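Local coordinates for Carboxylesterase/phospholipase family protein (Francisella tularensis subsp. tularensis, PDB 4F21) that probably hydrolyses carboxylic ester bonds as a serine hydrolase of the carboxylesterase/phospholipase family, with an alpha/beta-hydrolase fold, at residues 162-170 and 197-208. Numbering follows the deposited sequence.
Sequences ALSTYLPAW and LPEVLGHDLSDK
Leu205 of helix 199-210 spans the end of strand 159-163 and the loop after it, and its two methyls divide the work: CD1 lies 3.6 Å from CD1 of Leu167, while CD2 meets CB of Ala162 at 4.0 Å. The two leucine side chains lie roughly perpendicular, and Leu205 CD1 also rests against the carbonyl oxygen of Thr165. One turn earlier, CB of Leu201 packs against CB of Tyr166 at 3.7 Å, and Leu197, ahead of the helix, brings CD1 equally close to that CB. At chi1 69°, CG of Tyr166 lies between the backbone N and the carbonyl carbon, which sets the ring beside Leu197 CD1; Pro168 CD covers one face, and the hydroxyl is hydrogen-bonded to Asn82.

This buried apolar part gives way to a polar, partly exposed end at Trp170 and Lys208. The lysine chain, bent at chi3 (-62°), runs antiparallel to the indole side chain, placing CD over the five-membered ring in a CH-pi contact, 3.5 Å from the centroid and 7° off the normal. The same bend carries NZ back to Asp204, where it forms a salt bridge (3.0 Å) to OD2 on the syn side but tilted well out of the carboxylate plane, and to the carbonyl oxygen of Leu167, a weak hydrogen bond of 3.4 Å.

The contact joins a helix of the alpha/beta-hydrolase fold to the end of an inner strand and its loop. Leu197 also touches His226, which with Ser140 and Asp194 has the geometry of a probable catalytic triad. At the end near that putative site, apolar packing accompanies backbone hydrogen bonds of Leu197 to Asp194 and His190, whereas at the far end Asp204 probably offsets the charge of a lysine whose CD lies on the indole face.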
ATOM      1  N   ALA A 162      -4.277   0.550   0.428  1.00 12.88           N
ATOM      2  CA  ALA A 162      -4.030   0.990  -0.935  1.00 43.98           C
ATOM      3  C   ALA A 162      -4.627   2.374  -1.158  1.00 71.52           C
ATOM      4  O   ALA A 162      -5.819   2.588  -0.941  1.00 84.92           O
ATOM      5  CB  ALA A 162      -4.606  -0.009  -1.929  1.00 24.67           C
ATOM      6  N   LEU A 163      -3.786   3.308  -1.589  1.00 62.78           N
ATOM      7  CA  LEU A 163      -4.192   4.692  -1.782  1.00 31.46           C
ATOM      8  C   LEU A 163      -3.769   5.169  -3.162  1.00 55.03           C
ATOM      9  O   LEU A 163      -2.577   5.320  -3.431  1.00 63.19           O
ATOM     10  CB  LEU A 163      -3.548   5.587  -0.720  1.00 22.17           C
ATOM     11  CG  LEU A 163      -3.721   5.189   0.747  1.00 28.52           C
ATOM     12  CD1 LEU A 163      -2.517   5.631   1.560  1.00 41.92           C
ATOM     13  CD2 LEU A 163      -4.986   5.796   1.314  1.00 41.22           C
ATOM     14  N   SER A 164      -4.753   5.392  -4.030  1.00 50.88           N
ATOM     15  CA  SER A 164      -4.520   5.922  -5.371  1.00 21.46           C
ATOM     16  C   SER A 164      -3.609   5.022  -6.196  1.00 25.62           C
ATOM     17  O   SER A 164      -2.738   5.509  -6.913  1.00 20.69           O
ATOM     18  CB  SER A 164      -3.927   7.327  -5.290  1.00  8.94           C
ATOM     19  OG  SER A 164      -4.625   8.099  -4.333  1.00 20.41           O
ATOM     20  N   THR A 165      -3.822   3.713  -6.102  1.00 22.01           N
ATOM     21  CA  THR A 165      -2.925   2.753  -6.734  1.00 15.92           C
ATOM     22  C   THR A 165      -3.636   1.691  -7.574  1.00 39.52           C
ATOM     23  O   THR A 165      -4.608   1.074  -7.135  1.00 53.28           O
ATOM     24  CB  THR A 165      -2.054   2.040  -5.687  1.00 29.04           C
ATOM     25  OG1 THR A 165      -1.295   3.008  -4.953  1.00 69.78           O
ATOM     26  CG2 THR A 165      -1.107   1.088  -6.368  1.00 41.31           C
ATOM     27  N   TYR A 166      -3.130   1.484  -8.785  1.00 39.92           N
ATOM     28  CA  TYR A 166      -3.649   0.462  -9.684  1.00 42.73           C
ATOM     29  C   TYR A 166      -2.978  -0.887  -9.422  1.00 51.24           C
ATOM     30  O   TYR A 166      -2.100  -0.993  -8.569  1.00 29.53           O
ATOM     31  CB  TYR A 166      -3.472   0.888 -11.147  1.00 16.43           C
ATOM     32  CG  TYR A 166      -2.039   0.915 -11.649  1.00 25.63           C
ATOM     33  CD1 TYR A 166      -1.014   1.464 -10.888  1.00 25.53           C
ATOM     34  CD2 TYR A 166      -1.715   0.392 -12.893  1.00 34.30           C
ATOM     35  CE1 TYR A 166       0.288   1.484 -11.352  1.00 39.17           C
ATOM     36  CE2 TYR A 166      -0.420   0.409 -13.364  1.00 21.08           C
ATOM     37  CZ  TYR A 166       0.579   0.956 -12.592  1.00 26.58           C
ATOM     38  OH  TYR A 166       1.872   0.968 -13.066  1.00 49.28           O
ATOM     39  N   LEU A 167      -3.394  -1.913 -10.157  1.00 38.85           N
ATOM     40  CA  LEU A 167      -2.872  -3.259  -9.949  1.00 28.32           C
ATOM     41  C   LEU A 167      -2.207  -3.796 -11.215  1.00 46.63           C
ATOM     42  O   LEU A 167      -2.849  -4.482 -12.009  1.00 79.61           O
ATOM     43  CB  LEU A 167      -4.000  -4.190  -9.504  1.00 24.09           C
ATOM     44  CG  LEU A 167      -3.651  -5.329  -8.547  1.00 56.47           C
ATOM     45  CD1 LEU A 167      -2.823  -4.814  -7.383  1.00 76.18           C
ATOM     46  CD2 LEU A 167      -4.917  -5.994  -8.036  1.00 63.96           C
ATOM     47  N   PRO A 168      -0.913  -3.485 -11.406  1.00 43.76           N
ATOM     48  CA  PRO A 168      -0.168  -3.866 -12.611  1.00 50.52           C
ATOM     49  C   PRO A 168       0.334  -5.301 -12.547  1.00 57.16           C
ATOM     50  O   PRO A 168       0.408  -5.873 -11.460  1.00 52.08           O
ATOM     51  CB  PRO A 168       1.025  -2.913 -12.583  1.00 29.06           C
ATOM     52  CG  PRO A 168       1.287  -2.727 -11.141  1.00 26.32           C
ATOM     53  CD  PRO A 168      -0.070  -2.725 -10.468  1.00 38.77           C
ATOM     54  N   ALA A 169       0.678  -5.860 -13.705  1.00 69.67           N
ATOM     55  CA  ALA A 169       1.223  -7.213 -13.801  1.00 71.95           C
ATOM     56  C   ALA A 169       0.378  -8.236 -13.048  1.00 63.45           C
ATOM     57  O   ALA A 169       0.908  -9.168 -12.444  1.00 52.03           O
ATOM     58  CB  ALA A 169       2.665  -7.247 -13.311  1.00 55.54           C
ATOM     59  N   TRP A 170      -0.939  -8.051 -13.089  1.00 54.21           N
ATOM     60  CA  TRP A 170      -1.866  -8.938 -12.397  1.00 51.84           C
ATOM     61  C   TRP A 170      -1.735 -10.378 -12.887  1.00 87.52           C
ATOM     62  O   TRP A 170      -1.999 -11.317 -12.142  1.00105.75           O
ATOM     63  CB  TRP A 170      -3.306  -8.431 -12.548  1.00 26.06           C
ATOM     64  CG  TRP A 170      -4.350  -9.345 -11.966  1.00 31.19           C
ATOM     65  CD1 TRP A 170      -5.245 -10.110 -12.657  1.00 33.54           C
ATOM     66  CD2 TRP A 170      -4.603  -9.589 -10.576  1.00 33.00           C
ATOM     67  NE1 TRP A 170      -6.039 -10.811 -11.784  1.00 32.51           N
ATOM     68  CE2 TRP A 170      -5.666 -10.511 -10.502  1.00 21.50           C
ATOM     69  CE3 TRP A 170      -4.035  -9.118  -9.390  1.00 46.78           C
ATOM     70  CZ2 TRP A 170      -6.172 -10.969  -9.289  1.00 33.17           C
ATOM     71  CZ3 TRP A 170      -4.541  -9.573  -8.188  1.00 41.87           C
ATOM     72  CH2 TRP A 170      -5.598 -10.488  -8.146  1.00 39.14           C
ATOM     73  N   LEU A 197      -3.838   8.641 -12.164  1.00 22.98           N
ATOM     74  CA  LEU A 197      -4.179   7.249 -11.912  1.00 24.24           C
ATOM     75  C   LEU A 197      -5.696   7.151 -11.750  1.00 32.88           C
ATOM     76  O   LEU A 197      -6.205   7.187 -10.631  1.00 47.25           O
ATOM     77  CB  LEU A 197      -3.459   6.770 -10.648  1.00 37.20           C
ATOM     78  CG  LEU A 197      -3.112   5.291 -10.467  1.00 46.62           C
ATOM     79  CD1 LEU A 197      -3.186   4.537 -11.780  1.00 55.90           C
ATOM     80  CD2 LEU A 197      -1.719   5.168  -9.871  1.00 31.53           C
ATOM     81  N   PRO A 198      -6.421   7.040 -12.879  1.00 43.06           N
ATOM     82  CA  PRO A 198      -7.890   7.094 -12.950  1.00 31.23           C
ATOM     83  C   PRO A 198      -8.596   6.142 -11.983  1.00 21.84           C
ATOM     84  O   PRO A 198      -8.011   5.147 -11.558  1.00 16.03           O
ATOM     85  CB  PRO A 198      -8.179   6.704 -14.402  1.00 46.32           C
ATOM     86  CG  PRO A 198      -6.967   7.141 -15.147  1.00 43.70           C
ATOM     87  CD  PRO A 198      -5.819   6.865 -14.213  1.00 51.77           C
ATOM     88  N   GLU A 199      -9.851   6.448 -11.660  1.00 31.67           N
ATOM     89  CA  GLU A 199     -10.588   5.743 -10.613  1.00 26.60           C
ATOM     90  C   GLU A 199     -10.918   4.287 -10.945  1.00 25.42           C
ATOM     91  O   GLU A 199     -10.937   3.429 -10.056  1.00 28.50           O
ATOM     92  CB  GLU A 199     -11.873   6.502 -10.261  1.00 37.74           C
ATOM     93  CG  GLU A 199     -12.552   5.994  -8.998  1.00 52.31           C
ATOM     94  CD  GLU A 199     -13.964   6.514  -8.827  1.00 46.86           C
ATOM     95  OE1 GLU A 199     -14.666   6.026  -7.917  1.00 58.46           O
ATOM     96  OE2 GLU A 199     -14.371   7.407  -9.600  1.00 37.65           O
ATOM     97  N   VAL A 200     -11.180   4.013 -12.221  1.00 35.29           N
ATOM     98  CA  VAL A 200     -11.526   2.662 -12.668  1.00 49.79           C
ATOM     99  C   VAL A 200     -10.395   1.656 -12.451  1.00 41.69           C
ATOM    100  O   VAL A 200     -10.617   0.445 -12.473  1.00 54.71           O
ATOM    101  CB  VAL A 200     -11.954   2.639 -14.150  1.00 59.86           C
ATOM    102  CG1 VAL A 200     -13.309   3.307 -14.321  1.00 90.55           C
ATOM    103  CG2 VAL A 200     -10.901   3.309 -15.021  1.00 35.73           C
ATOM    104  N   LEU A 201      -9.184   2.164 -12.243  1.00 41.47           N
ATOM    105  CA  LEU A 201      -8.037   1.319 -11.941  1.00 52.47           C
ATOM    106  C   LEU A 201      -8.013   0.962 -10.454  1.00 51.56           C
ATOM    107  O   LEU A 201      -7.534  -0.106 -10.063  1.00 35.60           O
ATOM    108  CB  LEU A 201      -6.744   2.015 -12.364  1.00 65.59           C
ATOM    109  CG  LEU A 201      -6.692   2.375 -13.853  1.00 69.62           C
ATOM    110  CD1 LEU A 201      -5.403   3.100 -14.206  1.00 70.44           C
ATOM    111  CD2 LEU A 201      -6.858   1.129 -14.712  1.00 69.89           C
ATOM    112  N   GLY A 202      -8.537   1.866  -9.630  1.00 57.27           N
ATOM    113  CA  GLY A 202      -8.720   1.593  -8.217  1.00 58.33           C
ATOM    114  C   GLY A 202      -9.852   0.602  -8.036  1.00 59.97           C
ATOM    115  O   GLY A 202      -9.765  -0.318  -7.215  1.00 67.81           O
ATOM    116  N   HIS A 203     -10.920   0.799  -8.808  1.00 43.75           N
ATOM    117  CA  HIS A 203     -11.998  -0.179  -8.884  1.00 36.90           C
ATOM    118  C   HIS A 203     -11.429  -1.505  -9.361  1.00 30.13           C
ATOM    119  O   HIS A 203     -11.856  -2.563  -8.916  1.00 29.81           O
ATOM    120  CB  HIS A 203     -13.091   0.276  -9.853  1.00 36.19           C
ATOM    121  CG  HIS A 203     -14.021   1.302  -9.287  1.00 44.09           C
ATOM    122  ND1 HIS A 203     -15.082   0.973  -8.471  1.00 51.26           N
ATOM    123  CD2 HIS A 203     -14.061   2.648  -9.431  1.00 54.80           C
ATOM    124  CE1 HIS A 203     -15.729   2.074  -8.129  1.00 49.87           C
ATOM    125  NE2 HIS A 203     -15.129   3.103  -8.699  1.00 41.34           N
ATOM    126  N   ASP A 204     -10.461  -1.437 -10.270  1.00 26.93           N
ATOM    127  CA  ASP A 204      -9.815  -2.636 -10.794  1.00 66.04           C
ATOM    128  C   ASP A 204      -9.051  -3.391  -9.702  1.00 69.36           C
ATOM    129  O   ASP A 204      -9.163  -4.611  -9.594  1.00 65.84           O
ATOM    130  CB  ASP A 204      -8.883  -2.284 -11.958  1.00 72.63           C
ATOM    131  CG  ASP A 204      -8.295  -3.511 -12.630  1.00 75.04           C
ATOM    132  OD1 ASP A 204      -9.009  -4.529 -12.745  1.00 89.89           O
ATOM    133  OD2 ASP A 204      -7.117  -3.457 -13.042  1.00 55.44           O
ATOM    134  N   LEU A 205      -8.278  -2.664  -8.899  1.00 29.44           N
ATOM    135  CA  LEU A 205      -7.551  -3.267  -7.782  1.00 17.62           C
ATOM    136  C   LEU A 205      -8.511  -3.873  -6.761  1.00 27.03           C
ATOM    137  O   LEU A 205      -8.354  -5.028  -6.357  1.00 46.52           O
ATOM    138  CB  LEU A 205      -6.644  -2.231  -7.107  1.00 59.51           C
ATOM    139  CG  LEU A 205      -5.844  -2.619  -5.855  1.00 48.03           C
ATOM    140  CD1 LEU A 205      -4.475  -1.962  -5.876  1.00 11.61           C
ATOM    141  CD2 LEU A 205      -6.580  -2.229  -4.579  1.00 28.33           C
ATOM    142  N   SER A 206      -9.505  -3.090  -6.348  1.00 40.49           N
ATOM    143  CA  SER A 206     -10.472  -3.536  -5.346  1.00 58.06           C
ATOM    144  C   SER A 206     -11.254  -4.769  -5.792  1.00 45.80           C
ATOM    145  O   SER A 206     -11.427  -5.714  -5.025  1.00 36.31           O
ATOM    146  CB  SER A 206     -11.446  -2.409  -5.000  1.00 74.88           C
ATOM    147  OG  SER A 206     -12.446  -2.862  -4.104  1.00 70.51           O
ATOM    148  N   ASP A 207     -11.727  -4.745  -7.033  1.00 34.76           N
ATOM    149  CA  ASP A 207     -12.490  -5.855  -7.586  1.00 36.24           C
ATOM    150  C   ASP A 207     -11.615  -7.088  -7.774  1.00 48.79           C
ATOM    151  O   ASP A 207     -12.027  -8.200  -7.440  1.00 51.26           O
ATOM    152  CB  ASP A 207     -13.145  -5.462  -8.914  1.00 46.31           C
ATOM    153  CG  ASP A 207     -14.453  -4.709  -8.725  1.00 54.79           C
ATOM    154  OD1 ASP A 207     -15.498  -5.369  -8.545  1.00 54.18           O
ATOM    155  OD2 ASP A 207     -14.442  -3.461  -8.765  1.00 54.77           O
ATOM    156  N   LYS A 208     -10.411  -6.889  -8.306  1.00 44.94           N
ATOM    157  CA  LYS A 208      -9.488  -8.001  -8.525  1.00 34.50           C
ATOM    158  C   LYS A 208      -8.962  -8.582  -7.214  1.00 30.71           C
ATOM    159  O   LYS A 208      -8.431  -9.688  -7.191  1.00 44.34           O
ATOM    160  CB  LYS A 208      -8.334  -7.609  -9.455  1.00 32.86           C
ATOM    161  CG  LYS A 208      -8.730  -7.537 -10.923  1.00 42.80           C
ATOM    162  CD  LYS A 208      -7.521  -7.545 -11.854  1.00 42.02           C
ATOM    163  CE  LYS A 208      -6.621  -6.344 -11.619  1.00 48.69           C
ATOM    164  NZ  LYS A 208      -5.679  -6.120 -12.754  1.00 28.29           N
TER